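Local coordinates for homoserine O-acetyltransferase (PDB 3I1I), which probably catalyses transfer of an acetyl group from acetyl-CoA to the hydroxyl of L-homoserine, at residues H49-T54 with C95-K100; P125-L130 with M281-A286; Y241-I246 with T258-E263. All blocks are in the same frame, centred on the assembly; numbering follows the deposited sequence.

Interaction 1: H49-T54 with C95-K100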
# COMPACT_ATOMS: atom_id res chain seq x y z
N HIS A 49 18.31 14.73 -10.20
CA HIS A 49 17.02 14.95 -9.55
C HIS A 49 16.37 13.71 -8.92
O HIS A 49 16.70 12.58 -9.26
CB HIS A 49 16.08 15.74 -10.47
CG HIS A 49 15.33 14.93 -11.47
ND1 HIS A 49 14.32 14.06 -11.11
CD2 HIS A 49 15.33 14.97 -12.82
CE1 HIS A 49 13.78 13.54 -12.21
NE2 HIS A 49 14.36 14.10 -13.26
N TYR A 50 15.47 13.94 -7.97
CA TYR A 50 14.84 12.86 -7.22
C TYR A 50 13.53 12.42 -7.91
O TYR A 50 13.10 13.02 -8.88
CB TYR A 50 14.60 13.23 -5.73
CG TYR A 50 13.75 14.45 -5.49
CD1 TYR A 50 12.37 14.34 -5.36
CD2 TYR A 50 14.32 15.73 -5.43
CE1 TYR A 50 11.55 15.47 -5.15
CE2 TYR A 50 13.53 16.86 -5.22
CZ TYR A 50 12.15 16.71 -5.07
OH TYR A 50 11.37 17.80 -4.85
N PHE A 51 12.93 11.36 -7.34
CA PHE A 51 11.81 10.57 -7.92
C PHE A 51 10.83 11.35 -8.77
O PHE A 51 10.71 11.12 -9.96
CB PHE A 51 11.03 9.83 -6.78
CG PHE A 51 10.05 8.77 -7.27
CD1 PHE A 51 10.37 7.43 -7.23
CD2 PHE A 51 8.80 9.12 -7.76
CE1 PHE A 51 9.50 6.48 -7.69
CE2 PHE A 51 7.92 8.17 -8.24
CZ PHE A 51 8.27 6.85 -8.19
N SER A 52 10.12 12.28 -8.15
CA SER A 52 9.02 13.00 -8.81
C SER A 52 9.40 14.37 -9.38
O SER A 52 8.53 15.06 -9.89
CB SER A 52 7.87 13.20 -7.81
OG SER A 52 8.44 13.78 -6.64
N ALA A 53 10.67 14.75 -9.29
CA ALA A 53 11.14 16.08 -9.75
C ALA A 53 11.56 16.09 -11.24
O ALA A 53 11.14 15.24 -12.01
CB ALA A 53 12.29 16.59 -8.86
N THR A 54 12.38 17.07 -11.61
CA THR A 54 12.77 17.37 -12.98
C THR A 54 14.16 18.03 -12.98
O THR A 54 14.74 18.24 -11.92
CB THR A 54 11.75 18.36 -13.68
OG1 THR A 54 11.91 19.71 -13.18
CG2 THR A 54 10.32 17.92 -13.48
N CYS A 95 11.79 8.23 -18.07
CA CYS A 95 10.47 8.00 -17.51
C CYS A 95 10.05 9.05 -16.47
O CYS A 95 9.36 8.72 -15.49
CB CYS A 95 10.40 6.63 -16.88
SG CYS A 95 10.80 5.32 -18.04
N ASN A 96 10.44 10.31 -16.70
CA ASN A 96 10.10 11.36 -15.76
C ASN A 96 8.60 11.30 -15.53
O ASN A 96 7.84 11.17 -16.50
CB ASN A 96 10.50 12.74 -16.29
CG ASN A 96 10.36 13.81 -15.24
OD1 ASN A 96 9.26 14.29 -14.98
ND2 ASN A 96 11.49 14.23 -14.65
N VAL A 97 8.17 11.37 -14.28
CA VAL A 97 6.76 11.16 -13.97
C VAL A 97 5.89 12.35 -14.35
O VAL A 97 4.71 12.18 -14.71
CB VAL A 97 6.52 10.77 -12.48
CG1 VAL A 97 7.38 9.59 -12.13
CG2 VAL A 97 6.78 11.96 -11.55
N GLN A 98 6.46 13.54 -14.29
CA GLN A 98 5.74 14.78 -14.61
C GLN A 98 5.69 14.97 -16.09
O GLN A 98 6.10 16.03 -16.60
CB GLN A 98 6.45 15.98 -14.04
CG GLN A 98 6.47 16.03 -12.57
CD GLN A 98 6.95 17.37 -12.09
OE1 GLN A 98 6.45 18.42 -12.55
NE2 GLN A 98 7.93 17.37 -11.17
N VAL A 99 5.21 13.94 -16.79
CA VAL A 99 5.31 13.89 -18.25
C VAL A 99 4.37 14.90 -18.91
O VAL A 99 4.64 15.33 -20.01
CB VAL A 99 5.02 12.49 -18.84
CG1 VAL A 99 3.55 12.36 -19.22
CG2 VAL A 99 5.91 12.25 -20.08
N LYS A 100 3.30 15.28 -18.23
CA LYS A 100 2.40 16.31 -18.76
C LYS A 100 2.95 17.73 -18.57
O LYS A 100 2.51 18.64 -19.26
CB LYS A 100 0.99 16.20 -18.15
CG LYS A 100 0.42 14.76 -18.15
CD LYS A 100 -1.09 14.75 -17.82
CE LYS A 100 -1.50 13.61 -16.85
NZ LYS A 100 -2.70 14.02 -16.06
O HOH W 1 10.15 12.46 -12.29
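Gln98 and Asn96 reach from the 95-100 loop to two successive backbone carbonyls of the loop 49-54. The bond from CA to CB of Gln98 aims at segment 49-54, and beyond CG the chain runs extended. That CG lies 3.5 Å from Ser52 O, CD packs against Thr54 CG2, and NE2 ends 2.7 Å from Ser52 O, giving a fairly straight bond (161° at the hydrogen) in the plane of both the carbonyl and the amide. OE1 turns to Asn101 ND2, so both ends of the amide are held. Asn96 ND2 gives a more bent bond of 2.8 Å to Ala53 O, on a lone pair, while its OD1 takes the backbone N of Gln98 in an Asx turn. Next to Asn96 in the chain, Val97 puts CG2 3.7 Å from Ser52 CA. A water donates to Phe51 O and Ala53 O and accepts from Val97 N. Within 49-54, Tyr50 to Ala53 form a type I turn, and His49 ND1 bonds to Tyr50 O. Both loops leave the C-terminal ends of neighbouring parallel strands, 44-48 and 87-91, beside the putative nucleophile elbow, and the Phe51 ring leans on Thr283 and Val287 of helix 277-289.

Interaction 2: P125-L130 with M281-A286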
# COMPACT_ATOMS: atom_id res chain seq x y z
N PRO A 125 11.37 -0.21 -22.22
CA PRO A 125 12.31 -1.07 -21.52
C PRO A 125 12.51 -0.66 -20.08
O PRO A 125 12.40 0.51 -19.75
CB PRO A 125 13.62 -0.88 -22.28
CG PRO A 125 13.50 0.44 -22.93
CD PRO A 125 12.03 0.62 -23.24
N VAL A 126 12.83 -1.63 -19.24
CA VAL A 126 13.24 -1.38 -17.90
C VAL A 126 14.52 -0.58 -17.92
O VAL A 126 15.48 -0.94 -18.68
CB VAL A 126 13.46 -2.69 -17.14
CG1 VAL A 126 14.08 -2.41 -15.78
CG2 VAL A 126 12.11 -3.48 -17.06
N PHE A 127 14.53 0.50 -17.12
CA PHE A 127 15.72 1.29 -16.92
C PHE A 127 16.18 1.29 -15.47
O PHE A 127 15.37 1.11 -14.55
CB PHE A 127 15.49 2.74 -17.40
CG PHE A 127 14.85 3.65 -16.37
CD1 PHE A 127 15.63 4.49 -15.61
CD2 PHE A 127 13.47 3.68 -16.20
CE1 PHE A 127 15.07 5.35 -14.69
CE2 PHE A 127 12.88 4.51 -15.27
CZ PHE A 127 13.68 5.36 -14.50
N THR A 128 17.48 1.54 -15.29
CA THR A 128 18.09 1.73 -14.01
C THR A 128 18.71 3.12 -13.94
O THR A 128 18.79 3.84 -14.94
CB THR A 128 19.23 0.74 -13.80
OG1 THR A 128 20.32 1.05 -14.69
CG2 THR A 128 18.72 -0.67 -14.04
N PHE A 129 19.17 3.49 -12.76
CA PHE A 129 19.83 4.78 -12.60
C PHE A 129 21.20 4.78 -13.19
O PHE A 129 21.78 5.83 -13.39
CB PHE A 129 19.79 5.24 -11.14
CG PHE A 129 18.38 5.57 -10.68
CD1 PHE A 129 17.64 6.58 -11.33
CD2 PHE A 129 17.76 4.85 -9.67
CE1 PHE A 129 16.33 6.86 -10.97
CE2 PHE A 129 16.45 5.13 -9.31
CZ PHE A 129 15.73 6.14 -9.97
N LEU A 130 21.72 3.60 -13.52
CA LEU A 130 22.94 3.54 -14.31
C LEU A 130 22.66 3.98 -15.76
O LEU A 130 23.48 4.71 -16.35
CB LEU A 130 23.58 2.18 -14.23
CG LEU A 130 24.81 1.94 -15.10
CD1 LEU A 130 25.84 3.06 -14.95
CD2 LEU A 130 25.40 0.53 -14.75
N MSE A 281 5.36 3.74 -12.40
CA MSE A 281 5.76 2.35 -12.22
C MSE A 281 7.24 2.13 -12.61
O MSE A 281 7.97 1.48 -11.86
CB MSE A 281 4.94 1.36 -13.07
CG MSE A 281 3.46 1.25 -12.78
SE MSE A 281 2.70 -0.20 -13.94
CE MSE A 281 4.25 -1.18 -14.30
N TYR A 282 7.64 2.61 -13.80
CA TYR A 282 9.02 2.37 -14.30
C TYR A 282 10.05 2.98 -13.37
O TYR A 282 11.09 2.35 -13.09
CB TYR A 282 9.21 2.90 -15.71
CG TYR A 282 8.81 1.92 -16.76
CD1 TYR A 282 7.50 1.82 -17.16
CD2 TYR A 282 9.74 1.07 -17.36
CE1 TYR A 282 7.12 0.90 -18.12
CE2 TYR A 282 9.35 0.16 -18.34
CZ TYR A 282 8.04 0.09 -18.70
OH TYR A 282 7.59 -0.79 -19.64
N THR A 283 9.74 4.17 -12.86
CA THR A 283 10.63 4.88 -11.94
C THR A 283 10.66 4.13 -10.60
O THR A 283 11.74 3.92 -10.06
CB THR A 283 10.19 6.34 -11.75
OG1 THR A 283 10.13 6.95 -13.03
CG2 THR A 283 11.17 7.14 -10.87
N ALA A 284 9.50 3.68 -10.10
CA ALA A 284 9.47 2.82 -8.89
C ALA A 284 10.31 1.55 -9.12
O ALA A 284 11.08 1.12 -8.25
CB ALA A 284 8.03 2.48 -8.44
N LYS A 285 10.20 0.98 -10.32
CA LYS A 285 11.02 -0.19 -10.68
C LYS A 285 12.54 0.12 -10.63
O LYS A 285 13.33 -0.66 -10.10
CB LYS A 285 10.63 -0.69 -12.06
CG LYS A 285 11.38 -1.97 -12.50
CD LYS A 285 10.86 -3.26 -11.84
CE LYS A 285 11.67 -4.44 -12.37
NZ LYS A 285 11.06 -5.81 -12.31
N ALA A 286 12.92 1.28 -11.15
CA ALA A 286 14.31 1.72 -11.08
C ALA A 286 14.77 1.80 -9.63
O ALA A 286 15.91 1.43 -9.29
CB ALA A 286 14.50 3.10 -11.80
O HOH W 2 12.57 0.86 -14.79
O HOH W 3 18.29 1.64 -10.75
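Two different first torsions bring the rings of Phe127 and Phe129 to the same methyl, Ala286 CB. Phe127 has its CG between the backbone N and the carbonyl carbon (chi1 85°), whereas in Phe129 it stands anti to the carbonyl carbon (chi1 -68°). Each ring turns one face to the methyl, which is 3.9 Å from the Phe127 centroid and 4.0 Å from that of Phe129, offset toward the rim in both cases: a pair of CH-pi contacts on one carbon. Phe127 also sends CE2 against Tyr282 CB, 4.0 Å away. One turn earlier on the helix than Ala286, Tyr282 CE2 comes to 3.4 Å from Pro125 O, and the phenol OH bonds to Phe124 O. Thr128, at the N-cap of helix 129-142, takes Leu130 N in a weak capping bond, while Thr128 N donates to Asp131 OD2. Val126 CG1 touches Lys285 CG, whose NZ goes on to carbonyls of Val254 and Lys253 in the second subunit. No direct hydrogen bond joins the two segments, so helix 277-289 meets the start of helix 129-142 through aromatic and methyl surfaces, while two waters link the backbones across the contact: one accepts from Phe127 N and donates to Tyr282 O, the other accepts from Phe129 N and donates to Ala286 O.

Interaction 3: Y241-I246 with T258-E263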
# COMPACT_ATOMS: atom_id res chain seq x y z
N TYR A 241 -1.15 16.46 10.95
CA TYR A 241 -2.52 16.02 10.70
C TYR A 241 -3.05 15.33 11.97
O TYR A 241 -3.25 14.10 12.02
CB TYR A 241 -2.57 15.09 9.47
CG TYR A 241 -1.66 15.57 8.37
CD1 TYR A 241 -0.36 15.06 8.26
CD2 TYR A 241 -2.06 16.58 7.48
CE1 TYR A 241 0.51 15.51 7.30
CE2 TYR A 241 -1.20 17.06 6.51
CZ TYR A 241 0.09 16.51 6.42
OH TYR A 241 0.97 16.95 5.48
N PRO A 242 -3.26 16.13 13.03
CA PRO A 242 -3.53 15.51 14.32
C PRO A 242 -4.90 14.84 14.36
O PRO A 242 -5.84 15.23 13.65
CB PRO A 242 -3.49 16.69 15.30
CG PRO A 242 -3.92 17.88 14.48
CD PRO A 242 -3.51 17.58 13.04
N ARG A 243 -5.02 13.85 15.22
CA ARG A 243 -6.29 13.18 15.41
C ARG A 243 -7.34 14.11 16.02
O ARG A 243 -7.09 14.79 16.97
CB ARG A 243 -6.07 11.95 16.29
CG ARG A 243 -7.25 10.99 16.34
CD ARG A 243 -6.88 9.71 17.14
NE ARG A 243 -6.07 8.80 16.35
CZ ARG A 243 -6.55 7.88 15.50
NH1 ARG A 243 -7.85 7.74 15.33
NH2 ARG A 243 -5.72 7.07 14.83
N ASN A 244 -8.53 14.10 15.46
CA ASN A 244 -9.69 14.77 16.04
C ASN A 244 -10.45 13.74 16.89
O ASN A 244 -11.06 12.82 16.34
CB ASN A 244 -10.58 15.32 14.94
CG ASN A 244 -11.86 15.96 15.47
OD1 ASN A 244 -12.33 15.68 16.59
ND2 ASN A 244 -12.45 16.79 14.65
N SER A 245 -10.42 13.91 18.21
CA SER A 245 -11.02 12.96 19.13
C SER A 245 -12.49 13.22 19.45
O SER A 245 -13.06 12.56 20.31
CB SER A 245 -10.22 12.94 20.44
OG SER A 245 -8.89 12.56 20.18
N ILE A 246 -13.10 14.15 18.72
CA ILE A 246 -14.47 14.52 18.93
C ILE A 246 -15.33 14.03 17.78
O ILE A 246 -16.34 13.48 18.03
CB ILE A 246 -14.61 16.06 19.11
CG1 ILE A 246 -13.78 16.52 20.31
CG2 ILE A 246 -16.06 16.48 19.27
CD1 ILE A 246 -14.16 15.85 21.64
N THR A 258 -11.74 9.90 8.56
CA THR A 258 -11.31 10.81 9.62
C THR A 258 -10.80 12.09 8.99
O THR A 258 -10.56 12.18 7.77
CB THR A 258 -10.15 10.21 10.49
OG1 THR A 258 -8.98 9.98 9.68
CG2 THR A 258 -10.59 8.95 11.20
N SER A 259 -10.60 13.11 9.80
CA SER A 259 -10.15 14.38 9.26
C SER A 259 -8.71 14.27 8.81
O SER A 259 -8.34 14.91 7.84
CB SER A 259 -10.30 15.50 10.28
OG SER A 259 -9.54 15.22 11.45
N PHE A 260 -7.89 13.47 9.49
CA PHE A 260 -6.52 13.30 8.99
C PHE A 260 -6.51 12.59 7.65
O PHE A 260 -5.75 13.00 6.76
CB PHE A 260 -5.54 12.68 10.01
CG PHE A 260 -5.89 11.31 10.49
CD1 PHE A 260 -5.51 10.20 9.78
CD2 PHE A 260 -6.57 11.14 11.70
CE1 PHE A 260 -5.85 8.89 10.25
CE2 PHE A 260 -6.93 9.87 12.17
CZ PHE A 260 -6.54 8.73 11.45
N GLU A 261 -7.40 11.60 7.45
CA GLU A 261 -7.47 10.94 6.16
C GLU A 261 -7.86 11.92 5.04
O GLU A 261 -7.30 11.85 3.93
CB GLU A 261 -8.45 9.77 6.19
CG GLU A 261 -7.93 8.52 6.89
CD GLU A 261 -9.02 7.46 7.06
OE1 GLU A 261 -9.98 7.67 7.84
OE2 GLU A 261 -8.89 6.40 6.39
N LYS A 262 -8.80 12.82 5.35
CA LYS A 262 -9.21 13.87 4.41
C LYS A 262 -8.08 14.82 4.04
O LYS A 262 -7.86 15.08 2.86
CB LYS A 262 -10.36 14.69 4.98
CG LYS A 262 -11.69 14.00 4.87
CD LYS A 262 -12.79 14.73 5.59
CE LYS A 262 -14.05 13.87 5.59
NZ LYS A 262 -15.13 14.47 6.48
N GLU A 263 -7.38 15.36 5.03
CA GLU A 263 -6.24 16.24 4.76
C GLU A 263 -5.22 15.51 3.87
O GLU A 263 -4.90 15.97 2.79
CB GLU A 263 -5.61 16.77 6.05
CG GLU A 263 -6.60 17.60 6.87
CD GLU A 263 -6.36 17.63 8.42
OE1 GLU A 263 -7.07 18.45 9.07
OE2 GLU A 263 -5.52 16.87 9.00
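Phe260 meets Tyr241 at the N-terminal turn of helix 259-270, which a capping box of Thr258 and Glu261 begins and against which the loop leaving helix 234-240 packs. Thr258 OG1 accepts from Glu261 N, and Glu261 OE1 takes both Thr258 N, at 2.9 Å, and Thr258 OG1, each on its anti side. The same OG1 sits over the centre of one face of the Phe260 ring. Phe260 buries more than any other residue here. With CG between the backbone N and the carbonyl carbon (chi1 61°), it keeps CB 3.4 Å from Tyr241 O and 3.9 Å from Tyr241 CB, while the far rim of the ring reaches Arg243. There CE2 lies over the centre of one guanidinium face, 3.9 Å from Arg243 CZ, but the two planes are turned 68° apart, so this is no parallel stack. The guanidinium is fixed by the second subunit, where NH2 bonds to Asn184 O and NH1 to Leu288 O; Phe260 also packs on Ile186 of that subunit. The contact thus lies at the subunit interface. Farther along, Asn244 makes an Asx turn with Ile246 N and sets its CB against Ser259 OG. At the other end Glu263 brings OE2 in plane to the edge of the Tyr241 ring, 3.5 Å from Tyr241 CB.

Overall arrangement
From the N terminus, interaction 1 closes first, over the 40 residues between the loop after strand 44-48 and that after strand 87-91, and ends before the others begin. Interaction 2 then opens just ahead of helix 129-142 and closes only at helix 277-289, spanning 150 residues that hold strands 150-154 and 174-178 and several helices. Within that span lies interaction 3, a short excursion from helix 234-240 to helix 259-270. Interactions 1 and 2 touch, Phe51 and Cys95 meeting Thr283, which ties the strand-end loops to helix 277-289. Interaction 3 stands about 35 Å from interaction 2, centre to centre, yet both reach the second subunit.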